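Local coordinates for polyphenol oxidase, chloroplastic (PDB 6ELV), which catalyses the oxidation of mono- and o-diphenols to o-diquinones, and is represented here by its C-terminal domain alone, at residues I25-R31 / D121-L127; F56-A61 / F87-H92; T81-G85 / L111-I115. One frame throughout, in Å; residues are numbered along the deposited sequence.

How the contacts relate
From the N terminus, 25-31 is the first segment met. It pairs with 121-127 near the end of the chain, so contact 1 closes a loop of 89 residues. Contacts 2 and 3 are both nested inside that loop. Contact 2 joins 56-61 to 87-92, and contact 3 joins 81-85 to 111-115. Their segments alternate, so these two cross, and both use strand 82-89. Contact 1 pairs two strands of the mixed sheet. Contact 2 ties the ends of the two sheets together, and contact 3 sets helix 109-115 against an edge strand. Contacts 1 and 3 touch where Leu112 packs on Arg31 and Val123. Contact 2 does not touch contact 1; their centres are about 25 Å apart.

Contact 1: I25-R31 / D121-L127; sequences ISTVVKR and DSVVVTL
Val29 and Val123 join their flat peptide groups through N-H...O=C bonds, as do their neighbours along 25-31 and 121-127. Val29 N meets Val123 O at 2.8 Å in a nearly straight bond. Ile25 N is 3.1 Å from Leu127 O. Arg31 N reaches Asp121 O at 3.0 Å but is tilted 30° from that carbonyl plane. Water 1 donates a second bond to Asp121 O, and a weak one to Arg31 O.

The pairing is antiparallel. Ile25-Leu127, Thr27-Val125 and Val29-Val123 are hydrogen-bonded pairs, with two bonds each. Ser26-Thr126, Val28-Val124 and Lys30-Ser122 are the non-hydrogen-bonded pairs. CA-H...O contacts fill in, as from Val124 CA to Thr27 O (3.4 Å).

The side chains alternate between the two faces. On one face Val29 CG2 sits diagonally against Val125 CG2, 3.7 Å away. Val29 CG1 takes the position anti to the backbone N (chi1 -176°), which leaves CG2 beside that N for this contact. Ile25 CG1 lies on Leu127 CB at 4.2 Å. On the other face Val28 touches two residues. Its CG1 rests on Ser122 OG (3.7 Å), and its CG2 on Val124 CG2 (4.1 Å).

The polar ends find partners elsewhere. Arg31 forms a salt bridge with Glu47 and bonds to the carbonyls of Glu118 and Asp120, while Asp121 pairs with Lys39. Asp120 also binds the calcium ion with Asp70 and Asp72.

Strand 122-131 is paired on its far edge with 62-70, and 25-30 with 11-12. The Val29 face packs on strand 135-142 of the second sheet, through Ile139 and Ile141. Leu112 of helix 109-115 covers Arg31 and Val123.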
loop_
_atom_site.group_PDB
_atom_site.type_symbol
_atom_site.label_atom_id
_atom_site.label_comp_id
_atom_site.label_asym_id
_atom_site.label_seq_id
_atom_site.Cartn_x
_atom_site.Cartn_y
_atom_site.Cartn_z
ATOM N N ILE A 25 1.688 9.537 3.663
ATOM C CA ILE A 25 2.399 8.800 4.695
ATOM C C ILE A 25 3.184 7.673 4.044
ATOM O O ILE A 25 2.882 7.217 2.943
ATOM C CB ILE A 25 1.464 8.207 5.764
ATOM C CG1 ILE A 25 0.521 7.190 5.118
ATOM C CG2 ILE A 25 0.713 9.306 6.492
ATOM C CD1 ILE A 25 0.076 6.108 6.027
ATOM N N SER A 26 4.195 7.209 4.759
ATOM C CA SER A 26 4.920 6.030 4.336
ATOM C C SER A 26 5.082 5.091 5.519
ATOM O O SER A 26 5.002 5.494 6.683
ATOM C CB SER A 26 6.271 6.375 3.707
ATOM O OG SER A 26 7.153 6.927 4.664
ATOM N N THR A 27 5.285 3.819 5.201
ATOM C CA THR A 27 5.382 2.790 6.218
ATOM C C THR A 27 6.239 1.646 5.699
ATOM O O THR A 27 6.223 1.331 4.508
ATOM C CB THR A 27 3.966 2.341 6.620
ATOM O OG1 THR A 27 4.007 1.543 7.801
ATOM C CG2 THR A 27 3.228 1.617 5.496
ATOM N N VAL A 28 6.994 1.031 6.604
ATOM C CA VAL A 28 7.826 -0.121 6.270
ATOM C C VAL A 28 6.977 -1.379 6.378
ATOM O O VAL A 28 6.401 -1.657 7.435
ATOM C CB VAL A 28 9.042 -0.211 7.201
ATOM C CG1 VAL A 28 9.821 -1.491 6.898
ATOM C CG2 VAL A 28 9.938 1.002 7.047
ATOM N N VAL A 29 6.923 -2.149 5.293
ATOM C CA VAL A 29 6.087 -3.341 5.194
ATOM C C VAL A 29 6.987 -4.542 4.934
ATOM O O VAL A 29 7.778 -4.540 3.985
ATOM C CB VAL A 29 5.019 -3.188 4.094
ATOM C CG1 VAL A 29 4.101 -4.397 4.072
ATOM C CG2 VAL A 29 4.215 -1.921 4.322
ATOM N N LYS A 30 6.863 -5.564 5.770
ATOM C CA LYS A 30 7.662 -6.768 5.594
ATOM C C LYS A 30 7.166 -7.576 4.405
ATOM O O LYS A 30 5.957 -7.664 4.144
ATOM C CB LYS A 30 7.585 -7.625 6.851
ATOM C CG LYS A 30 8.223 -6.976 8.052
ATOM C CD LYS A 30 8.088 -7.862 9.269
ATOM C CE LYS A 30 8.676 -7.187 10.496
ATOM N NZ LYS A 30 8.315 -7.905 11.748
ATOM N N ARG A 31 8.111 -8.161 3.677
ATOM C CA ARG A 31 7.785 -9.127 2.647
ATOM C C ARG A 31 7.370 -10.436 3.309
ATOM O O ARG A 31 7.533 -10.605 4.519
ATOM C CB ARG A 31 8.965 -9.274 1.694
ATOM C CG ARG A 31 9.184 -8.015 0.880
ATOM C CD ARG A 31 10.377 -8.170 -0.016
ATOM N NE ARG A 31 10.090 -9.073 -1.120
ATOM C CZ ARG A 31 11.017 -9.598 -1.906
ATOM N NH1 ARG A 31 12.309 -9.358 -1.676
ATOM N NH2 ARG A 31 10.655 -10.380 -2.909
ATOM N N ASP A 121 14.285 -7.562 2.689
ATOM C CA ASP A 121 13.270 -8.247 3.484
ATOM C C ASP A 121 12.019 -7.407 3.716
ATOM O O ASP A 121 11.013 -7.942 4.199
ATOM C CB ASP A 121 13.836 -8.662 4.843
ATOM C CG ASP A 121 14.741 -9.870 4.748
ATOM O OD1 ASP A 121 14.443 -10.782 3.951
ATOM O OD2 ASP A 121 15.754 -9.912 5.469
ATOM N N SER A 122 12.060 -6.116 3.397
ATOM C CA SER A 122 10.923 -5.227 3.569
ATOM C C SER A 122 11.039 -4.153 2.509
ATOM O O SER A 122 12.077 -4.014 1.864
ATOM C CB SER A 122 10.944 -4.579 4.949
ATOM O OG SER A 122 12.141 -3.847 5.140
ATOM N N VAL A 123 9.953 -3.392 2.333
ATOM C CA VAL A 123 9.899 -2.262 1.413
ATOM C C VAL A 123 9.190 -1.116 2.117
ATOM O O VAL A 123 8.552 -1.298 3.154
ATOM C CB VAL A 123 9.182 -2.610 0.090
ATOM C CG1 VAL A 123 9.907 -3.741 -0.628
ATOM C CG2 VAL A 123 7.708 -2.969 0.349
ATOM N N VAL A 124 9.288 0.076 1.533
ATOM C CA VAL A 124 8.522 1.220 2.013
ATOM C C VAL A 124 7.346 1.456 1.084
ATOM O O VAL A 124 7.525 1.613 -0.134
ATOM C CB VAL A 124 9.395 2.478 2.117
ATOM C CG1 VAL A 124 8.535 3.688 2.479
ATOM C CG2 VAL A 124 10.492 2.270 3.156
ATOM N N VAL A 125 6.149 1.507 1.658
ATOM C CA VAL A 125 4.923 1.795 0.926
ATOM C C VAL A 125 4.487 3.203 1.292
ATOM O O VAL A 125 4.381 3.534 2.481
ATOM C CB VAL A 125 3.823 0.773 1.256
ATOM C CG1 VAL A 125 2.519 1.130 0.543
ATOM C CG2 VAL A 125 4.282 -0.631 0.831
ATOM N N THR A 126 4.206 4.010 0.274
ATOM C CA THR A 126 3.736 5.377 0.442
ATOM C C THR A 126 2.304 5.462 -0.068
ATOM O O THR A 126 2.012 5.007 -1.179
ATOM C CB THR A 126 4.642 6.342 -0.337
ATOM O OG1 THR A 126 5.980 6.269 0.174
ATOM C CG2 THR A 126 4.186 7.785 -0.210
ATOM N N LEU A 127 1.427 6.052 0.741
ATOM C CA LEU A 127 0.039 6.292 0.370
ATOM C C LEU A 127 -0.146 7.794 0.214
ATOM O O LEU A 127 0.168 8.558 1.136
ATOM C CB LEU A 127 -0.911 5.747 1.436
ATOM C CG LEU A 127 -0.745 4.269 1.803
ATOM C CD1 LEU A 127 -1.805 3.886 2.809
ATOM C CD2 LEU A 127 -0.837 3.391 0.583
HETATM O O HOH W 1 10.478 -10.070 5.971
#

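Contact 2: F56-A61 / F87-H92; sequences FDRDVA and FVSVPH
Phe56 and Phe87 form the tight, buried part. Phe56 CE1 is 3.5 Å from Phe87 CZ, and the ring planes are inclined at 60°. Ser89 presses its OG against Phe56 CE2 at 3.3 Å. Ser89 OG is 2.6 Å from water 2, which also bonds to the carbonyls of Arg58 and Val60.

The outer part is more open to solvent and rests on a few directed bonds rather than on buried packing. Pro91 CD rests on Ala61 CB at 3.7 Å. His92 folds over Arg58, whose CB lies over one face of the imidazole. Arg58 NH1 then bonds to His92 NE2 (2.9 Å), close to the ring plane. At the ring edge too, His92 ND1 donates to Val90 O, which fixes the ring's rotation. The ring is thus consistent with a neutral histidine. His92 N donates to Arg58 O at 2.9 Å from above the carbonyl plane.

With an alanine at His92, Arg58 NH1 and Val90 O would probably both lose a partner, and the guanidinium one restraint on its rotation, though NE would keep Lys99 O.

The segment 56-61 makes a type I beta turn from Asp57 to Val60, a connection between the two sheets at one end of a beta sandwich.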
loop_
_atom_site.group_PDB
_atom_site.type_symbol
_atom_site.label_atom_id
_atom_site.label_comp_id
_atom_site.label_asym_id
_atom_site.label_seq_id
_atom_site.Cartn_x
_atom_site.Cartn_y
_atom_site.Cartn_z
ATOM N N PHE A 56 -14.820 4.444 3.906
ATOM C CA PHE A 56 -15.171 5.813 3.550
ATOM C C PHE A 56 -16.674 5.870 3.306
ATOM O O PHE A 56 -17.332 4.843 3.123
ATOM C CB PHE A 56 -14.418 6.276 2.290
ATOM C CG PHE A 56 -14.582 5.341 1.126
ATOM C CD1 PHE A 56 -13.766 4.227 0.982
ATOM C CD2 PHE A 56 -15.600 5.540 0.203
ATOM C CE1 PHE A 56 -13.953 3.358 -0.064
ATOM C CE2 PHE A 56 -15.782 4.669 -0.853
ATOM C CZ PHE A 56 -14.958 3.577 -0.979
ATOM N N ASP A 57 -17.206 7.087 3.299
ATOM C CA ASP A 57 -18.607 7.297 2.957
ATOM C C ASP A 57 -18.772 7.179 1.446
ATOM O O ASP A 57 -18.036 7.810 0.685
ATOM C CB ASP A 57 -19.073 8.686 3.396
ATOM C CG ASP A 57 -19.334 8.796 4.891
ATOM O OD1 ASP A 57 -19.121 7.834 5.648
ATOM O OD2 ASP A 57 -19.748 9.892 5.312
ATOM N N ARG A 58 -19.785 6.425 1.011
ATOM C CA ARG A 58 -19.971 6.180 -0.415
ATOM C C ARG A 58 -20.265 7.448 -1.206
ATOM O O ARG A 58 -19.947 7.501 -2.398
ATOM C CB ARG A 58 -21.071 5.149 -0.629
ATOM C CG ARG A 58 -20.652 3.755 -0.221
ATOM C CD ARG A 58 -21.838 2.792 -0.250
ATOM N NE ARG A 58 -21.460 1.455 0.202
ATOM C CZ ARG A 58 -21.136 0.441 -0.594
ATOM N NH1 ARG A 58 -21.184 0.580 -1.911
ATOM N NH2 ARG A 58 -20.790 -0.724 -0.071
ATOM N N ASP A 59 -20.847 8.477 -0.577
ATOM C CA ASP A 59 -21.143 9.726 -1.276
ATOM C C ASP A 59 -19.948 10.670 -1.368
ATOM O O ASP A 59 -20.110 11.805 -1.830
ATOM C CB ASP A 59 -22.376 10.434 -0.690
ATOM C CG ASP A 59 -22.200 10.872 0.758
ATOM O OD1 ASP A 59 -21.070 10.881 1.281
ATOM O OD2 ASP A 59 -23.223 11.211 1.382
ATOM N N VAL A 60 -18.762 10.220 -0.965
ATOM C CA VAL A 60 -17.534 11.003 -1.052
ATOM C C VAL A 60 -16.650 10.336 -2.102
ATOM O O VAL A 60 -16.288 9.165 -1.952
ATOM C CB VAL A 60 -16.819 11.057 0.308
ATOM C CG1 VAL A 60 -15.444 11.719 0.176
ATOM C CG2 VAL A 60 -17.678 11.776 1.346
ATOM N N ALA A 61 -16.283 11.069 -3.155
ATOM C CA ALA A 61 -15.302 10.543 -4.100
ATOM C C ALA A 61 -13.976 10.346 -3.380
ATOM O O ALA A 61 -13.538 11.220 -2.622
ATOM C CB ALA A 61 -15.095 11.520 -5.254
ATOM N N PHE A 87 -6.290 3.475 -5.561
ATOM C CA PHE A 87 -7.654 3.165 -5.167
ATOM C C PHE A 87 -8.545 4.339 -5.552
ATOM O O PHE A 87 -8.229 5.486 -5.218
ATOM C CB PHE A 87 -7.777 2.965 -3.659
ATOM C CG PHE A 87 -9.184 2.706 -3.249
ATOM C CD1 PHE A 87 -9.736 1.456 -3.447
ATOM C CD2 PHE A 87 -9.989 3.731 -2.775
ATOM C CE1 PHE A 87 -11.043 1.215 -3.129
ATOM C CE2 PHE A 87 -11.301 3.497 -2.464
ATOM C CZ PHE A 87 -11.834 2.238 -2.643
ATOM N N VAL A 88 -9.660 4.054 -6.223
ATOM C CA VAL A 88 -10.622 5.068 -6.635
ATOM C C VAL A 88 -12.022 4.574 -6.309
ATOM O O VAL A 88 -12.366 3.424 -6.601
ATOM C CB VAL A 88 -10.534 5.348 -8.150
ATOM C CG1 VAL A 88 -11.627 6.304 -8.589
ATOM C CG2 VAL A 88 -9.177 5.889 -8.515
ATOM N N SER A 89 -12.846 5.460 -5.757
ATOM C CA SER A 89 -14.281 5.240 -5.652
ATOM C C SER A 89 -15.013 6.452 -6.208
ATOM O O SER A 89 -14.675 7.590 -5.881
ATOM C CB SER A 89 -14.689 5.010 -4.205
ATOM O OG SER A 89 -16.072 4.739 -4.119
ATOM N N VAL A 90 -16.023 6.204 -7.038
ATOM C CA VAL A 90 -16.886 7.268 -7.559
ATOM C C VAL A 90 -18.073 7.404 -6.611
ATOM O O VAL A 90 -18.579 6.394 -6.090
ATOM C CB VAL A 90 -17.274 7.033 -9.036
ATOM C CG1 VAL A 90 -18.182 5.883 -9.170
ATOM C CG2 VAL A 90 -17.925 8.262 -9.685
ATOM N N PRO A 91 -18.516 8.624 -6.329
ATOM C CA PRO A 91 -19.574 8.810 -5.334
ATOM C C PRO A 91 -20.880 8.184 -5.789
ATOM O O PRO A 91 -21.254 8.250 -6.964
ATOM C CB PRO A 91 -19.693 10.332 -5.211
ATOM C CG PRO A 91 -18.937 10.900 -6.363
ATOM C CD PRO A 91 -17.966 9.897 -6.818
ATOM N N HIS A 92 -21.567 7.563 -4.842
ATOM C CA HIS A 92 -22.808 6.870 -5.142
ATOM C C HIS A 92 -23.575 6.687 -3.849
ATOM O O HIS A 92 -23.062 6.936 -2.751
ATOM C CB HIS A 92 -22.534 5.512 -5.806
ATOM C CG HIS A 92 -21.768 4.553 -4.943
ATOM N ND1 HIS A 92 -20.397 4.601 -4.820
ATOM C CD2 HIS A 92 -22.178 3.527 -4.157
ATOM C CE1 HIS A 92 -19.998 3.645 -4.000
ATOM N NE2 HIS A 92 -21.054 2.969 -3.588
HETATM O O HOH W 2 -17.260 6.861 -3.085
#

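Contact 3: T81-G85 / L111-I115; sequences TEFAG and LLEEI
Glu82 lays its CB and CG on Leu111 and Ile115, yet its carboxylate comes near a second one: Glu82 OE2 is 4.4 Å from Glu114 OE1. The rest of the contact is mostly carbon on carbon, with Leu111 CD1 also against backbone carbonyl oxygens.

The strand 82-85 and the helix 111-115 run almost exactly antiparallel, at 177°. Their axes come no nearer than 10.0 Å, so side chains must span the gap. Leu111 does most of this. Its CG is anti to the backbone N (chi1 -172°), which places Leu111 CD1 against Ala84 CB at 3.7 Å and Phe83 O at 3.8 Å. Leu111 CG also lies alongside Glu82 CG, at 4.0 Å.

Ile115 stands one helical turn further on. Its CG2 packs against Glu82 CB at 3.7 Å. The aliphatic part of Glu82 therefore lies on both Leu111 and Ile115. Its chain then bends at chi2 (68°), and of its two oxygens OE2 is the one nearer Glu114.

The strand is irregular here. Two residues, Ala84 and Gly85, sit opposite the single Val66, which makes a classic beta bulge. A CB on Gly85 would collide with the carbonyl O of Ala84, so glycine fits here. Gly85 N lies over the centre of one face of the Phe83 ring, 3.5 Å above the plane.

Strand 82-89 is an edge strand of the mixed sheet, next to 62-70. Leu111 and Ile115 also pack on Val68 of that neighbour.

The chemistry is that of a small surface contact held by apolar packing. The two nearby carboxylates are likely to disfavour each other slightly, and might raise the pKa of one.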
loop_
_atom_site.group_PDB
_atom_site.type_symbol
_atom_site.label_atom_id
_atom_site.label_comp_id
_atom_site.label_asym_id
_atom_site.label_seq_id
_atom_site.Cartn_x
_atom_site.Cartn_y
_atom_site.Cartn_z
ATOM N N THR A 81 10.642 6.713 -5.372
ATOM C CA THR A 81 9.416 5.933 -5.273
ATOM C C THR A 81 8.847 5.614 -6.646
ATOM O O THR A 81 8.930 6.409 -7.590
ATOM C CB THR A 81 8.347 6.637 -4.434
ATOM O OG1 THR A 81 7.895 7.816 -5.109
ATOM C CG2 THR A 81 8.850 7.004 -3.059
ATOM N N GLU A 82 8.230 4.442 -6.725
ATOM C CA GLU A 82 7.717 3.873 -7.962
ATOM C C GLU A 82 6.229 3.609 -7.809
ATOM O O GLU A 82 5.817 2.928 -6.867
ATOM C CB GLU A 82 8.415 2.541 -8.225
ATOM C CG GLU A 82 8.067 1.934 -9.541
ATOM C CD GLU A 82 8.618 2.734 -10.701
ATOM O OE1 GLU A 82 9.652 3.420 -10.528
ATOM O OE2 GLU A 82 7.996 2.686 -11.783
ATOM N N PHE A 83 5.443 4.103 -8.763
ATOM C CA PHE A 83 3.998 3.948 -8.718
ATOM C C PHE A 83 3.604 2.477 -8.804
ATOM O O PHE A 83 4.041 1.748 -9.702
ATOM C CB PHE A 83 3.385 4.720 -9.885
ATOM C CG PHE A 83 1.899 4.555 -10.002
ATOM C CD1 PHE A 83 1.038 5.163 -9.092
ATOM C CD2 PHE A 83 1.345 3.791 -11.014
ATOM C CE1 PHE A 83 -0.343 5.011 -9.194
ATOM C CE2 PHE A 83 -0.049 3.644 -11.109
ATOM C CZ PHE A 83 -0.873 4.261 -10.199
ATOM N N ALA A 84 2.726 2.059 -7.893
ATOM C CA ALA A 84 2.222 0.689 -7.849
ATOM C C ALA A 84 0.748 0.555 -8.212
ATOM O O ALA A 84 0.338 -0.525 -8.669
ATOM C CB ALA A 84 2.439 0.084 -6.459
ATOM N N GLY A 85 -0.060 1.587 -8.005
ATOM C CA GLY A 85 -1.482 1.505 -8.284
ATOM C C GLY A 85 -2.231 2.555 -7.498
ATOM O O GLY A 85 -1.645 3.347 -6.766
ATOM N N LEU A 111 7.635 -4.802 -10.029
ATOM C CA LEU A 111 8.070 -3.556 -9.413
ATOM C C LEU A 111 9.345 -3.764 -8.600
ATOM O O LEU A 111 10.277 -2.952 -8.681
ATOM C CB LEU A 111 6.939 -2.998 -8.549
ATOM C CG LEU A 111 7.146 -1.593 -7.963
ATOM C CD1 LEU A 111 5.820 -0.941 -7.627
ATOM C CD2 LEU A 111 8.009 -1.611 -6.709
ATOM N N LEU A 112 9.402 -4.837 -7.806
ATOM C CA LEU A 112 10.583 -5.052 -6.975
ATOM C C LEU A 112 11.822 -5.274 -7.830
ATOM O O LEU A 112 12.924 -4.854 -7.463
ATOM C CB LEU A 112 10.361 -6.225 -6.026
ATOM C CG LEU A 112 9.265 -6.004 -4.988
ATOM C CD1 LEU A 112 9.126 -7.220 -4.088
ATOM C CD2 LEU A 112 9.464 -4.718 -4.179
ATOM N N GLU A 113 11.668 -5.946 -8.970
ATOM C CA GLU A 113 12.793 -6.111 -9.887
ATOM C C GLU A 113 13.232 -4.767 -10.462
ATOM O O GLU A 113 14.433 -4.489 -10.579
ATOM C CB GLU A 113 12.400 -7.078 -11.008
ATOM C CG GLU A 113 13.523 -7.409 -11.968
ATOM C CD GLU A 113 13.091 -8.367 -13.064
ATOM O OE1 GLU A 113 12.006 -8.971 -12.940
ATOM O OE2 GLU A 113 13.839 -8.524 -14.049
ATOM N N GLU A 114 12.267 -3.921 -10.823
ATOM C CA GLU A 114 12.575 -2.635 -11.444
ATOM C C GLU A 114 13.266 -1.690 -10.473
ATOM O O GLU A 114 14.195 -0.970 -10.855
ATOM C CB GLU A 114 11.291 -2.019 -11.993
ATOM C CG GLU A 114 10.758 -2.787 -13.179
ATOM C CD GLU A 114 9.302 -2.508 -13.457
ATOM O OE1 GLU A 114 8.805 -1.456 -13.004
ATOM O OE2 GLU A 114 8.651 -3.348 -14.119
ATOM N N ILE A 115 12.828 -1.671 -9.214
ATOM C CA ILE A 115 13.484 -0.814 -8.229
ATOM C C ILE A 115 14.717 -1.462 -7.633
ATOM O O ILE A 115 15.433 -0.809 -6.868
ATOM C CB ILE A 115 12.529 -0.300 -7.137
ATOM C CG1 ILE A 115 12.078 -1.421 -6.204
ATOM C CG2 ILE A 115 11.350 0.400 -7.771
ATOM C CD1 ILE A 115 11.357 -0.919 -4.964
#